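PDB 6FBM: gram-negative insecticidal protein from Chromobacterium piscinae, which acts as an insecticidal toxin and, as a member of the MACPF family, probably works by forming pores in target-cell membranes. Local coordinates for residues 318-330 with 341-353. Sequence-based numbering, arbitrary orientation.
Sequences LLMDARPPMVKAG and LAVFNPSTSNGYK
M326, V327 and K328 pair with P346, N345 and F344 as an antiparallel beta hairpin, two of three strands in a small sheet that 358-360 completes, in what is probably the beta-tripod part of the toxin. The short axes of 326-330 and 342-346 run at 135°, so the ribbon is strongly twisted. V327 and N345 form the hydrogen-bonded pair: V327 N-H points almost straight at N345 O, whereas the return bond from N345 N is bent to 134° at the hydrogen. Before the strand begins, S347 N already donates to P325 O at 2.8 Å. At the far end A329 N gives a 2.8 Å bond to V343 O, yet V343 N turns to G330 O, 3.1 Å away; two residues opposite one identify a beta bulge.

M326, K328, F344 and P346 share one face. F344 CG stands beside its backbone N (chi1 -65°), which swings the ring against K328: K328 CG lies 3.6 Å above the ring plane, offset toward the rim, a CH-pi contact. The lysine chain then runs extended past A342 CB to its salt bridge with E331. M326, bent at two successive torsions, folds back over the neighbouring strand, bringing SD to 3.8 Å from P346 CB and CE against F344 CB. P324 CG closes on the same P346 CB at 3.6 Å, the two proline rings side by side. On the other face, the N345 amide abuts A329 CB while its OD1 accepts from Q357.

Beyond the hairpin, Y352 reaches strand 318-321. L319 CD2 packs 3.9 Å from Y352 CZ, D321 CB sits 3.9 Å from Y352 CE2, and M320 C lies at the ring's edge, near its plane.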
loop_
_atom_site.group_PDB
_atom_site.type_symbol
_atom_site.label_atom_id
_atom_site.label_comp_id
_atom_site.label_asym_id
_atom_site.label_seq_id
_atom_site.Cartn_x
_atom_site.Cartn_y
_atom_site.Cartn_z
ATOM N N LEU A 318 -19.712 -38.822 -41.842
ATOM C CA LEU A 318 -21.014 -39.457 -41.870
ATOM C C LEU A 318 -20.844 -40.894 -41.466
ATOM O O LEU A 318 -20.097 -41.640 -42.075
ATOM C CB LEU A 318 -21.629 -39.337 -43.253
ATOM C CG LEU A 318 -22.035 -37.929 -43.679
ATOM C CD1 LEU A 318 -22.537 -37.901 -45.123
ATOM C CD2 LEU A 318 -23.099 -37.356 -42.751
ATOM N N LEU A 319 -21.568 -41.266 -40.427
ATOM C CA LEU A 319 -21.619 -42.625 -39.958
ATOM C C LEU A 319 -22.738 -43.304 -40.722
ATOM O O LEU A 319 -23.905 -42.939 -40.577
ATOM C CB LEU A 319 -21.902 -42.600 -38.464
ATOM C CG LEU A 319 -21.891 -43.888 -37.652
ATOM C CD1 LEU A 319 -20.582 -44.632 -37.767
ATOM C CD2 LEU A 319 -22.223 -43.546 -36.211
ATOM N N MET A 320 -22.369 -44.298 -41.531
ATOM C CA MET A 320 -23.326 -45.054 -42.349
ATOM C C MET A 320 -23.760 -46.379 -41.702
ATOM O O MET A 320 -22.966 -47.124 -41.111
ATOM C CB MET A 320 -22.713 -45.362 -43.704
ATOM C CG MET A 320 -23.697 -45.881 -44.713
ATOM S SD MET A 320 -22.984 -45.953 -46.370
ATOM C CE MET A 320 -21.704 -47.205 -46.165
ATOM N N ASP A 321 -25.040 -46.669 -41.854
ATOM C CA ASP A 321 -25.585 -47.992 -41.652
ATOM C C ASP A 321 -26.151 -48.403 -43.019
ATOM O O ASP A 321 -27.169 -47.865 -43.454
ATOM C CB ASP A 321 -26.646 -47.938 -40.555
ATOM C CG ASP A 321 -27.358 -49.258 -40.363
ATOM O OD1 ASP A 321 -27.096 -50.193 -41.143
ATOM O OD2 ASP A 321 -28.215 -49.341 -39.478
ATOM N N ALA A 322 -25.450 -49.322 -43.697
ATOM C CA ALA A 322 -25.786 -49.695 -45.079
ATOM C C ALA A 322 -26.923 -50.709 -45.176
ATOM O O ALA A 322 -27.492 -50.866 -46.259
ATOM C CB ALA A 322 -24.553 -50.223 -45.821
ATOM N N ARG A 323 -27.263 -51.392 -44.071
ATOM C CA ARG A 323 -28.304 -52.421 -44.078
ATOM C C ARG A 323 -29.343 -52.157 -42.973
ATOM O O ARG A 323 -29.546 -52.990 -42.079
ATOM C CB ARG A 323 -27.706 -53.835 -43.900
ATOM C CG ARG A 323 -26.598 -54.298 -44.870
ATOM C CD ARG A 323 -25.991 -55.568 -44.292
ATOM N NE ARG A 323 -24.913 -56.162 -45.098
ATOM C CZ ARG A 323 -23.648 -55.725 -45.174
ATOM N NH1 ARG A 323 -23.228 -54.648 -44.509
ATOM N NH2 ARG A 323 -22.769 -56.393 -45.940
ATOM N N PRO A 324 -30.034 -50.992 -43.028
ATOM C CA PRO A 324 -31.100 -50.781 -42.071
ATOM C C PRO A 324 -32.359 -51.576 -42.449
ATOM O O PRO A 324 -32.455 -52.087 -43.587
ATOM C CB PRO A 324 -31.360 -49.282 -42.188
ATOM C CG PRO A 324 -31.108 -48.990 -43.623
ATOM C CD PRO A 324 -29.968 -49.886 -44.007
ATOM N N PRO A 325 -33.324 -51.663 -41.522
ATOM C CA PRO A 325 -34.576 -52.299 -41.887
ATOM C C PRO A 325 -35.303 -51.526 -42.990
ATOM O O PRO A 325 -35.436 -50.320 -42.878
ATOM C CB PRO A 325 -35.394 -52.292 -40.584
ATOM C CG PRO A 325 -34.398 -52.093 -39.498
ATOM C CD PRO A 325 -33.292 -51.263 -40.110
ATOM N N MET A 326 -35.756 -52.218 -44.030
ATOM C CA MET A 326 -36.495 -51.589 -45.112
ATOM C C MET A 326 -37.972 -51.903 -44.958
ATOM O O MET A 326 -38.354 -53.049 -44.767
ATOM C CB MET A 326 -35.972 -52.083 -46.460
ATOM C CG MET A 326 -34.500 -51.835 -46.664
ATOM S SD MET A 326 -34.006 -50.104 -46.665
ATOM C CE MET A 326 -34.953 -49.454 -48.024
ATOM N N VAL A 327 -38.783 -50.853 -44.978
ATOM C CA VAL A 327 -40.219 -50.952 -44.780
ATOM C C VAL A 327 -40.854 -50.458 -46.072
ATOM O O VAL A 327 -40.365 -49.526 -46.706
ATOM C CB VAL A 327 -40.668 -50.119 -43.563
ATOM C CG1 VAL A 327 -42.186 -50.127 -43.414
ATOM C CG2 VAL A 327 -39.964 -50.610 -42.297
ATOM N N LYS A 328 -41.950 -51.096 -46.476
ATOM C CA LYS A 328 -42.573 -50.792 -47.754
ATOM C C LYS A 328 -43.329 -49.471 -47.680
ATOM O O LYS A 328 -44.060 -49.206 -46.716
ATOM C CB LYS A 328 -43.491 -51.905 -48.197
ATOM C CG LYS A 328 -43.772 -51.901 -49.696
ATOM C CD LYS A 328 -44.796 -52.945 -50.053
ATOM C CE LYS A 328 -44.885 -53.128 -51.522
ATOM N NZ LYS A 328 -45.680 -54.334 -51.886
ATOM N N ALA A 329 -43.146 -48.646 -48.715
ATOM C CA ALA A 329 -43.717 -47.324 -48.747
ATOM C C ALA A 329 -44.526 -47.082 -50.027
ATOM O O ALA A 329 -44.613 -45.947 -50.502
ATOM C CB ALA A 329 -42.615 -46.291 -48.584
ATOM N N GLY A 330 -45.121 -48.139 -50.583
ATOM C CA GLY A 330 -46.069 -48.045 -51.689
ATOM C C GLY A 330 -45.702 -48.912 -52.891
ATOM O O GLY A 330 -44.533 -49.265 -53.113
ATOM N N LEU A 341 -43.801 -51.027 -59.783
ATOM C CA LEU A 341 -42.891 -50.250 -58.952
ATOM C C LEU A 341 -43.259 -50.473 -57.508
ATOM O O LEU A 341 -44.415 -50.351 -57.144
ATOM C CB LEU A 341 -43.029 -48.751 -59.220
ATOM C CG LEU A 341 -42.173 -47.815 -58.370
ATOM C CD1 LEU A 341 -40.696 -48.097 -58.596
ATOM C CD2 LEU A 341 -42.513 -46.378 -58.713
ATOM N N ALA A 342 -42.264 -50.803 -56.695
ATOM C CA ALA A 342 -42.411 -50.739 -55.265
ATOM C C ALA A 342 -41.218 -49.936 -54.711
ATOM O O ALA A 342 -40.092 -49.983 -55.255
ATOM C CB ALA A 342 -42.470 -52.123 -54.677
ATOM N N VAL A 343 -41.498 -49.182 -53.646
ATOM C CA VAL A 343 -40.495 -48.383 -52.993
ATOM C C VAL A 343 -40.479 -48.691 -51.525
ATOM O O VAL A 343 -41.474 -49.115 -50.942
ATOM C CB VAL A 343 -40.698 -46.875 -53.205
ATOM C CG1 VAL A 343 -40.467 -46.516 -54.670
ATOM C CG2 VAL A 343 -42.078 -46.413 -52.723
ATOM N N PHE A 344 -39.316 -48.493 -50.933
ATOM C CA PHE A 344 -39.083 -48.865 -49.556
ATOM C C PHE A 344 -38.289 -47.756 -48.867
ATOM O O PHE A 344 -37.309 -47.264 -49.424
ATOM C CB PHE A 344 -38.336 -50.221 -49.477
ATOM C CG PHE A 344 -39.125 -51.390 -49.999
ATOM C CD1 PHE A 344 -39.292 -51.595 -51.375
ATOM C CD2 PHE A 344 -39.680 -52.302 -49.130
ATOM C CE1 PHE A 344 -40.019 -52.654 -51.854
ATOM C CE2 PHE A 344 -40.403 -53.396 -49.602
ATOM C CZ PHE A 344 -40.577 -53.573 -50.971
ATOM N N ASN A 345 -38.745 -47.373 -47.677
ATOM C CA ASN A 345 -38.015 -46.503 -46.782
ATOM C C ASN A 345 -37.187 -47.318 -45.798
ATOM O O ASN A 345 -37.641 -48.351 -45.331
ATOM C CB ASN A 345 -38.969 -45.645 -45.962
ATOM C CG ASN A 345 -39.744 -44.682 -46.795
ATOM O OD1 ASN A 345 -39.377 -44.381 -47.916
ATOM N ND2 ASN A 345 -40.829 -44.206 -46.250
ATOM N N PRO A 346 -35.985 -46.825 -45.462
ATOM C CA PRO A 346 -35.234 -47.407 -44.370
ATOM C C PRO A 346 -35.746 -46.860 -43.053
ATOM O O PRO A 346 -36.120 -45.694 -42.979
ATOM C CB PRO A 346 -33.815 -46.915 -44.621
ATOM C CG PRO A 346 -33.994 -45.597 -45.286
ATOM C CD PRO A 346 -35.290 -45.662 -46.044
ATOM N N SER A 347 -35.801 -47.707 -42.038
ATOM C CA SER A 347 -36.209 -47.263 -40.716
ATOM C C SER A 347 -35.055 -46.557 -40.099
ATOM O O SER A 347 -33.926 -47.025 -40.198
ATOM C CB SER A 347 -36.682 -48.425 -39.832
ATOM O OG SER A 347 -37.945 -48.890 -40.265
ATOM N N THR A 348 -35.357 -45.438 -39.452
ATOM C CA THR A 348 -34.354 -44.573 -38.856
ATOM C C THR A 348 -34.553 -44.414 -37.364
ATOM O O THR A 348 -35.689 -44.403 -36.878
ATOM C CB THR A 348 -34.374 -43.161 -39.518
ATOM O OG1 THR A 348 -35.689 -42.608 -39.490
ATOM C CG2 THR A 348 -33.895 -43.235 -40.953
ATOM N N SER A 349 -33.438 -44.250 -36.647
ATOM C CA SER A 349 -33.442 -44.002 -35.197
ATOM C C SER A 349 -32.046 -43.547 -34.766
ATOM O O SER A 349 -31.100 -43.603 -35.563
ATOM C CB SER A 349 -33.803 -45.288 -34.445
ATOM O OG SER A 349 -32.834 -46.300 -34.741
ATOM N N ASN A 350 -31.922 -43.119 -33.506
ATOM C CA ASN A 350 -30.630 -42.750 -32.891
ATOM C C ASN A 350 -29.863 -41.722 -33.708
ATOM O O ASN A 350 -28.638 -41.833 -33.848
ATOM C CB ASN A 350 -29.724 -43.988 -32.696
ATOM C CG ASN A 350 -30.372 -45.078 -31.873
ATOM O OD1 ASN A 350 -31.295 -44.824 -31.060
ATOM N ND2 ASN A 350 -29.884 -46.319 -32.061
ATOM N N GLY A 351 -30.573 -40.750 -34.280
ATOM C CA GLY A 351 -29.932 -39.727 -35.082
ATOM C C GLY A 351 -29.430 -40.147 -36.467
ATOM O O GLY A 351 -28.751 -39.354 -37.156
ATOM N N TYR A 352 -29.774 -41.366 -36.909
ATOM C CA TYR A 352 -29.503 -41.771 -38.281
ATOM C C TYR A 352 -30.618 -41.236 -39.163
ATOM O O TYR A 352 -31.764 -41.152 -38.738
ATOM C CB TYR A 352 -29.434 -43.274 -38.412
ATOM C CG TYR A 352 -28.123 -43.874 -37.978
ATOM C CD1 TYR A 352 -27.911 -44.252 -36.645
ATOM C CD2 TYR A 352 -27.123 -44.103 -38.902
ATOM C CE1 TYR A 352 -26.725 -44.813 -36.245
ATOM C CE2 TYR A 352 -25.934 -44.672 -38.518
ATOM C CZ TYR A 352 -25.726 -45.021 -37.181
ATOM O OH TYR A 352 -24.525 -45.588 -36.811
ATOM N N LYS A 353 -30.272 -40.879 -40.395
ATOM C CA LYS A 353 -31.193 -40.155 -41.271
ATOM C C LYS A 353 -31.310 -40.797 -42.655
ATOM O O LYS A 353 -30.345 -41.329 -43.186
ATOM C CB LYS A 353 -30.751 -38.704 -41.409
ATOM C CG LYS A 353 -30.515 -37.975 -40.090
ATOM C CD LYS A 353 -31.799 -37.770 -39.269
ATOM C CE LYS A 353 -31.493 -37.205 -37.890
ATOM N NZ LYS A 353 -32.713 -36.594 -37.303
#